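Local atomic coordinates of CT398 (Chlamydia trachomatis, PDB entry 4ILO), a protein that is of unknown function but carries a long coiled-coil hairpin and a C4-type zinc ribbon, and may bind DNA or RNA. Residues Asn199-Ser203 with Gly204-Ala208; Glu214-Val217 with Arg218-Asp221; Arg107-Leu110 with Glu111-Ser115. All blocks are in the same frame, centred on the assembly; numbering follows the deposited sequence.

Coming from the N terminus, the chain runs out along helix 2-86 and returns along helix 90-171. Contact 3 joins successive turns of that returning helix, at a place where it packs against helix 2-86. After helix 176-189, strand 194-198 joins the sheet of the zinc-ribbon part, next to strand 201-202. Here contact 1 closes the tight loop that follows strand 201-202 and holds two of the four zinc ligands, and contact 2 closes the last turn of helix 211-219. The three follow in series; none nests in or crosses another. Contacts 1 and 2 are joined by a salt bridge from Arg200 NH1 to Glu214 OE2, whereas contact 3 lies about 72 Å from contact 1 between nearest atoms, in the hairpin.

Contact 1 of 3, residues Asn199-Ser203 with Gly204-Ala208; sequences NRVCS and GCHIA. With ZN (zinc ion), chain C.
Cys202 and Cys205 each place a sulfur 2.3 Å from the zinc ion, SG to metal, and the chain between them folds tightly round the site. Cys202 SG stands anti to its own nitrogen (chi1 174°), which sets it beside its own carbonyl carbon, within reach of Cys205 N, the donor of a 3.5 Å hydrogen bond. Ile207 N makes a weak bond of the same kind to Cys205 SG. The carbonyl of Cys202 is gripped twice from the second half of the loop: His206 N lies 2.6 Å from Cys202 O, and His206 ND1 gives the same oxygen a weak bond, the oxygen lying at the ring edge. On the strand side, Cys202 N points almost straight at Ile207 O, 2.9 Å away. Towards the solvent side, at exposed Ala208, the side chains meet by apolar touch alone: Val201 CG1 lies 3.9 Å from Ala208 CB, and its CG2 rests against His206 CA. Beyond it the exposed Arg200 side chain leads away to a salt bridge with Glu214. This is one CxxC knuckle of a zinc ribbon; Cys226 and Cys229 complete the four-cysteine site. N-H donors directed at both sulfurs would be expected to offset part of the negative charge of a four-thiolate zinc centre.

Contact 2 of 3, residues Glu214-Val217 with Arg218-Asp221; sequences ENLV and RKQD. With EDO (1,2-ethanediol), chain D.
Leu216 O is hydrogen-bonded to a water 2.6 Å away and weakly to Lys219 N; the same water takes a weak bond from Asp221 N, so it bridges the end of the helix to the chain that leaves it. Val217 O is likewise shared: O1 of a 1,2-ethanediol, probably from the crystallisation liquor, donates to it at 3.0 Å, and Gln220 N adds a weak bond. The diol continues to Val224 N and Leu233 O, lying between this turn and two strands of the sheet. Both carbonyls belong to the C-terminal turn of helix 211-219 in the zinc ribbon. The regular pattern still holds one step earlier, with Arg218 N 3.0 Å from Glu214 O and Lys219 N 3.2 Å from Asn215 O; Gln220 then breaks it with a positive phi of 59° and turns its side chain to Met4, His5 and Leu8 of helix 2-86. Along one flank Glu214 and Arg218 run side by side and point the same way, both touching Trp235. Their salt bridge is long, Glu214 OE2 to Arg218 NH2 3.7 Å, with the oxygen at the guanidinium edge and the two planes 31° apart; Arg200 is the stronger partner of that carboxylate. Lys219 bends at its outer torsions and brings NZ to the syn side of Asp221 OD2, 2.9 Å away, in a salt bridge.

Contact 3 of 3, residues Arg107-Leu110 with Glu111-Ser115; sequences RRTL and EHQLS
Four successive i to i+4 backbone hydrogen bonds join Arg107-Leu110 to Glu111-Leu114, among them Glu111 N to Arg107 O at 2.8 Å and Leu114 N to Leu110 O at 2.8 Å. Glu111 folds back over the preceding turn: CG sits 3.0 Å from Arg107 O, and the extended chain brings OE2 to 3.4 Å from Arg107 CG. Arg107 leaves with CG anti to the backbone nitrogen (chi1 -176°) and bends at chi3, carrying its guanidinium past the carboxylate to Asn104 and to Ser74 of helix 2-86. One step round the helix, Arg108 and His112 lie alongside each other, Arg108 CG 3.7 Å from His112 CD2. Thr109 and Gln113 also point the same way, with Thr109 CG2 3.7 Å from Gln113 NE2. Buried Leu110 faces Ile70 and Ile73 of helix 2-86, and Leu114 joins it on Ile70, forming part of the apolar seam of the coiled-coil hairpin. The charged pair is long, Arg107 NE to Glu111 OE2 4.0 Å, and the oxygen lies well out of the guanidinium plane. No N-H points at it, so any attraction is probably one of charge alone, while the directed hydrogen bonds of that guanidinium go to Asn104 and Ser74.

Contact 1 of 3, residues Asn199-Ser203 with Gly204-Ala208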
loop_
_atom_site.group_PDB
_atom_site.type_symbol
_atom_site.label_atom_id
_atom_site.label_comp_id
_atom_site.label_asym_id
_atom_site.label_seq_id
_atom_site.Cartn_x
_atom_site.Cartn_y
_atom_site.Cartn_z
ATOM N N ASN A 199 -36.667 -5.339 -26.453
ATOM C CA ASN A 199 -37.933 -5.723 -25.833
ATOM C C ASN A 199 -38.728 -4.479 -25.439
ATOM O O ASN A 199 -39.360 -4.418 -24.379
ATOM C CB ASN A 199 -37.710 -6.635 -24.620
ATOM C CG ASN A 199 -36.839 -7.845 -24.939
ATOM O OD1 ASN A 199 -37.276 -8.773 -25.627
ATOM N ND2 ASN A 199 -35.604 -7.846 -24.426
ATOM N N ARG A 200 -38.659 -3.458 -26.287
ATOM C CA ARG A 200 -39.378 -2.204 -26.075
ATOM C C ARG A 200 -38.984 -1.476 -24.771
ATOM O O ARG A 200 -39.738 -0.601 -24.307
ATOM C CB ARG A 200 -40.890 -2.429 -26.148
ATOM C CG ARG A 200 -41.383 -3.067 -27.472
ATOM C CD ARG A 200 -42.862 -2.704 -27.687
ATOM N NE ARG A 200 -43.578 -3.536 -28.660
ATOM C CZ ARG A 200 -43.520 -3.379 -29.985
ATOM N NH1 ARG A 200 -42.737 -2.436 -30.503
ATOM N NH2 ARG A 200 -44.223 -4.180 -30.796
ATOM N N VAL A 201 -37.824 -1.801 -24.160
ATOM C CA VAL A 201 -37.290 -1.021 -23.039
ATOM C C VAL A 201 -35.919 -0.442 -23.407
ATOM O O VAL A 201 -35.278 -0.843 -24.382
ATOM C CB VAL A 201 -37.218 -1.803 -21.696
ATOM C CG1 VAL A 201 -38.462 -2.636 -21.480
ATOM C CG2 VAL A 201 -35.987 -2.709 -21.634
ATOM N N CYS A 202 -35.485 0.543 -22.612
ATOM C CA CYS A 202 -34.127 1.066 -22.712
ATOM C C CYS A 202 -33.181 -0.011 -22.208
ATOM O O CYS A 202 -33.366 -0.522 -21.103
ATOM C CB CYS A 202 -34.002 2.323 -21.854
ATOM S SG CYS A 202 -32.344 3.012 -21.719
ATOM N N SER A 203 -32.196 -0.390 -23.014
ATOM C CA SER A 203 -31.291 -1.440 -22.577
ATOM C C SER A 203 -30.225 -0.913 -21.631
ATOM O O SER A 203 -29.524 -1.702 -21.004
ATOM C CB SER A 203 -30.685 -2.164 -23.777
ATOM O OG SER A 203 -29.738 -1.368 -24.437
ATOM N N GLY A 204 -30.108 0.402 -21.500
ATOM C CA GLY A 204 -29.264 1.001 -20.486
ATOM C C GLY A 204 -29.837 0.941 -19.078
ATOM O O GLY A 204 -29.115 0.602 -18.137
ATOM N N CYS A 205 -31.122 1.267 -18.905
ATOM C CA CYS A 205 -31.729 1.323 -17.576
ATOM C C CYS A 205 -32.874 0.335 -17.394
ATOM O O CYS A 205 -33.313 0.131 -16.259
ATOM C CB CYS A 205 -32.219 2.756 -17.271
ATOM S SG CYS A 205 -33.733 3.325 -18.166
ATOM N N HIS A 206 -33.359 -0.282 -18.479
ATOM C CA HIS A 206 -34.430 -1.290 -18.498
ATOM C C HIS A 206 -35.818 -0.710 -18.255
ATOM O O HIS A 206 -36.756 -1.441 -17.952
ATOM C CB HIS A 206 -34.150 -2.510 -17.603
ATOM C CG HIS A 206 -33.038 -3.376 -18.111
ATOM N ND1 HIS A 206 -32.357 -3.105 -19.282
ATOM C CD2 HIS A 206 -32.482 -4.501 -17.611
ATOM C CE1 HIS A 206 -31.428 -4.027 -19.475
ATOM N NE2 HIS A 206 -31.490 -4.888 -18.479
ATOM N N ILE A 207 -35.999 0.569 -18.424
ATOM C CA ILE A 207 -37.320 1.165 -18.282
ATOM C C ILE A 207 -37.987 1.223 -19.667
ATOM O O ILE A 207 -37.355 1.601 -20.668
ATOM C CB ILE A 207 -37.214 2.533 -17.572
ATOM C CG1 ILE A 207 -36.646 2.298 -16.138
ATOM C CG2 ILE A 207 -38.564 3.274 -17.539
ATOM C CD1 ILE A 207 -36.589 3.539 -15.224
ATOM N N ALA A 208 -39.242 0.763 -19.741
ATOM C CA ALA A 208 -39.952 0.679 -21.019
ATOM C C ALA A 208 -40.248 2.062 -21.606
ATOM O O ALA A 208 -40.569 3.021 -20.892
ATOM C CB ALA A 208 -41.273 -0.074 -20.845
HETATM ZN ZN ZN C . -32.737 4.441 -19.965
#

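Contact 2 of 3, residues Glu214-Val217 with Arg218-Asp221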
loop_
_atom_site.group_PDB
_atom_site.type_symbol
_atom_site.label_atom_id
_atom_site.label_comp_id
_atom_site.label_asym_id
_atom_site.label_seq_id
_atom_site.Cartn_x
_atom_site.Cartn_y
_atom_site.Cartn_z
ATOM N N GLU A 214 -40.980 5.245 -28.734
ATOM C CA GLU A 214 -40.430 4.288 -29.682
ATOM C C GLU A 214 -40.620 4.774 -31.120
ATOM O O GLU A 214 -39.678 4.737 -31.925
ATOM C CB GLU A 214 -41.070 2.916 -29.470
ATOM C CG GLU A 214 -40.656 1.920 -30.523
ATOM C CD GLU A 214 -41.061 0.487 -30.185
ATOM O OE1 GLU A 214 -41.833 0.261 -29.206
ATOM O OE2 GLU A 214 -40.595 -0.410 -30.922
ATOM N N ASN A 215 -41.822 5.258 -31.456
ATOM C CA ASN A 215 -42.029 5.858 -32.769
ATOM C C ASN A 215 -40.941 6.880 -33.077
ATOM O O ASN A 215 -40.319 6.840 -34.147
ATOM C CB ASN A 215 -43.429 6.476 -32.870
ATOM C CG ASN A 215 -44.533 5.412 -32.975
ATOM O OD1 ASN A 215 -44.305 4.317 -33.499
ATOM N ND2 ASN A 215 -45.728 5.728 -32.467
ATOM N N LEU A 216 -40.669 7.786 -32.127
ATOM C CA LEU A 216 -39.645 8.803 -32.347
ATOM C C LEU A 216 -38.289 8.179 -32.655
ATOM O O LEU A 216 -37.571 8.661 -33.537
ATOM C CB LEU A 216 -39.519 9.713 -31.121
ATOM C CG LEU A 216 -40.680 10.659 -30.780
ATOM C CD1 LEU A 216 -40.373 11.369 -29.459
ATOM C CD2 LEU A 216 -40.879 11.657 -31.894
ATOM N N VAL A 217 -37.899 7.128 -31.913
ATOM C CA VAL A 217 -36.576 6.538 -32.122
ATOM C C VAL A 217 -36.485 5.915 -33.509
ATOM O O VAL A 217 -35.473 6.050 -34.204
ATOM C CB VAL A 217 -36.241 5.508 -31.020
ATOM C CG1 VAL A 217 -34.903 4.868 -31.306
ATOM C CG2 VAL A 217 -36.267 6.163 -29.631
ATOM N N ARG A 218 -37.519 5.187 -33.913
ATOM C CA ARG A 218 -37.513 4.554 -35.228
ATOM C C ARG A 218 -37.329 5.550 -36.378
ATOM O O ARG A 218 -36.750 5.188 -37.421
ATOM C CB ARG A 218 -38.815 3.789 -35.427
ATOM C CG ARG A 218 -38.873 2.566 -34.544
ATOM C CD ARG A 218 -39.252 1.375 -35.357
ATOM N NE ARG A 218 -40.086 0.456 -34.612
ATOM C CZ ARG A 218 -40.586 -0.657 -35.131
ATOM N NH1 ARG A 218 -40.347 -0.974 -36.409
ATOM N NH2 ARG A 218 -41.329 -1.448 -34.371
ATOM N N LYS A 219 -37.849 6.781 -36.250
ATOM C CA LYS A 219 -37.726 7.705 -37.381
ATOM C C LYS A 219 -36.258 7.960 -37.704
ATOM O O LYS A 219 -35.904 8.175 -38.865
ATOM C CB LYS A 219 -38.501 9.008 -37.145
ATOM C CG LYS A 219 -39.993 8.807 -36.807
ATOM C CD LYS A 219 -40.910 10.014 -37.196
ATOM C CE LYS A 219 -40.852 11.176 -36.193
ATOM N NZ LYS A 219 -40.113 12.381 -36.715
ATOM N N GLN A 220 -35.375 7.865 -36.709
ATOM C CA GLN A 220 -33.947 7.922 -36.977
ATOM C C GLN A 220 -33.569 9.236 -37.650
ATOM O O GLN A 220 -32.572 9.311 -38.375
ATOM C CB GLN A 220 -33.530 6.727 -37.839
ATOM C CG GLN A 220 -32.043 6.487 -37.949
ATOM C CD GLN A 220 -31.709 5.005 -38.055
ATOM O OE1 GLN A 220 -32.596 4.145 -38.004
ATOM N NE2 GLN A 220 -30.422 4.702 -38.187
ATOM N N ASP A 221 -34.378 10.275 -37.426
ATOM C CA ASP A 221 -34.150 11.576 -38.031
ATOM C C ASP A 221 -33.685 12.635 -37.037
ATOM O O ASP A 221 -33.526 13.796 -37.444
ATOM C CB ASP A 221 -35.422 12.057 -38.765
ATOM C CG ASP A 221 -36.589 12.308 -37.806
ATOM O OD1 ASP A 221 -36.439 12.035 -36.578
ATOM O OD2 ASP A 221 -37.653 12.765 -38.279
HETATM C C1 EDO D . -32.700 7.870 -32.894
HETATM O O1 EDO D . -32.607 6.918 -33.958
HETATM C C2 EDO D . -31.281 8.253 -32.511
HETATM O O2 EDO D . -31.343 8.812 -31.198
HETATM O O HOH W 1 -35.204 9.285 -34.512
#

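Contact 3 of 3, residues Arg107-Leu110 with Glu111-Ser115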
loop_
_atom_site.group_PDB
_atom_site.type_symbol
_atom_site.label_atom_id
_atom_site.label_comp_id
_atom_site.label_asym_id
_atom_site.label_seq_id
_atom_site.Cartn_x
_atom_site.Cartn_y
_atom_site.Cartn_z
ATOM N N ARG A 107 26.972 -2.683 44.235
ATOM C CA ARG A 107 27.510 -3.464 43.132
ATOM C C ARG A 107 26.564 -4.593 42.801
ATOM O O ARG A 107 26.304 -4.870 41.626
ATOM C CB ARG A 107 28.893 -4.031 43.469
ATOM C CG ARG A 107 29.526 -4.774 42.296
ATOM C CD ARG A 107 30.965 -5.172 42.557
ATOM N NE ARG A 107 31.087 -5.991 43.769
ATOM C CZ ARG A 107 32.209 -6.520 44.233
ATOM N NH1 ARG A 107 33.371 -6.340 43.608
ATOM N NH2 ARG A 107 32.161 -7.226 45.358
ATOM N N ARG A 108 26.049 -5.247 43.838
ATOM C CA ARG A 108 25.099 -6.339 43.671
ATOM C C ARG A 108 23.888 -5.870 42.875
ATOM O O ARG A 108 23.434 -6.552 41.956
ATOM C CB ARG A 108 24.658 -6.881 45.032
ATOM C CG ARG A 108 23.672 -8.035 44.950
ATOM C CD ARG A 108 23.227 -8.479 46.334
ATOM N NE ARG A 108 24.164 -9.424 46.933
ATOM C CZ ARG A 108 24.954 -9.141 47.964
ATOM N NH1 ARG A 108 24.921 -7.936 48.516
ATOM N NH2 ARG A 108 25.777 -10.064 48.444
ATOM N N THR A 109 23.373 -4.697 43.229
ATOM C CA THR A 109 22.267 -4.107 42.494
ATOM C C THR A 109 22.614 -3.869 41.039
ATOM O O THR A 109 21.791 -4.128 40.155
ATOM C CB THR A 109 21.817 -2.821 43.165
ATOM O OG1 THR A 109 21.405 -3.150 44.503
ATOM C CG2 THR A 109 20.640 -2.246 42.380
ATOM N N LEU A 110 23.810 -3.353 40.763
ATOM C CA LEU A 110 24.181 -3.142 39.378
ATOM C C LEU A 110 24.309 -4.466 38.632
ATOM O O LEU A 110 23.974 -4.547 37.443
ATOM C CB LEU A 110 25.471 -2.368 39.288
ATOM C CG LEU A 110 25.238 -1.001 39.921
ATOM C CD1 LEU A 110 26.610 -0.388 40.038
ATOM C CD2 LEU A 110 24.258 -0.130 39.066
ATOM N N GLU A 111 24.803 -5.503 39.303
ATOM C CA GLU A 111 25.062 -6.761 38.621
ATOM C C GLU A 111 23.763 -7.411 38.211
ATOM O O GLU A 111 23.667 -7.995 37.127
ATOM C CB GLU A 111 25.857 -7.677 39.537
ATOM C CG GLU A 111 27.231 -7.106 39.796
ATOM C CD GLU A 111 28.034 -7.886 40.821
ATOM O OE1 GLU A 111 27.441 -8.596 41.649
ATOM O OE2 GLU A 111 29.274 -7.838 40.757
ATOM N N HIS A 112 22.747 -7.283 39.063
ATOM C CA HIS A 112 21.438 -7.839 38.769
ATOM C C HIS A 112 20.780 -7.060 37.641
ATOM O O HIS A 112 20.147 -7.656 36.755
ATOM C CB HIS A 112 20.583 -7.841 40.047
ATOM C CG HIS A 112 20.934 -8.949 40.982
ATOM N ND1 HIS A 112 20.948 -10.274 40.585
ATOM C CD2 HIS A 112 21.281 -8.944 42.287
ATOM C CE1 HIS A 112 21.313 -11.032 41.599
ATOM N NE2 HIS A 112 21.513 -10.249 42.648
ATOM N N GLN A 113 20.968 -5.735 37.610
ATOM C CA GLN A 113 20.498 -4.996 36.438
ATOM C C GLN A 113 21.262 -5.421 35.192
ATOM O O GLN A 113 20.686 -5.514 34.108
ATOM C CB GLN A 113 20.617 -3.472 36.634
ATOM C CG GLN A 113 19.659 -2.918 37.725
ATOM C CD GLN A 113 19.973 -1.476 38.182
ATOM O OE1 GLN A 113 20.864 -0.804 37.646
ATOM N NE2 GLN A 113 19.202 -0.992 39.153
ATOM N N LEU A 114 22.572 -5.651 35.301
ATOM C CA LEU A 114 23.310 -6.019 34.093
ATOM C C LEU A 114 22.805 -7.358 33.550
ATOM O O LEU A 114 22.628 -7.535 32.344
ATOM C CB LEU A 114 24.799 -6.075 34.382
ATOM C CG LEU A 114 25.728 -6.632 33.322
ATOM C CD1 LEU A 114 25.826 -5.634 32.196
ATOM C CD2 LEU A 114 27.129 -6.938 33.854
ATOM N N SER A 115 22.543 -8.295 34.455
ATOM C CA SER A 115 21.982 -9.583 34.068
ATOM C C SER A 115 20.659 -9.389 33.333
ATOM O O SER A 115 20.364 -10.091 32.365
ATOM C CB SER A 115 21.779 -10.472 35.296
ATOM O OG SER A 115 21.505 -11.810 34.918
#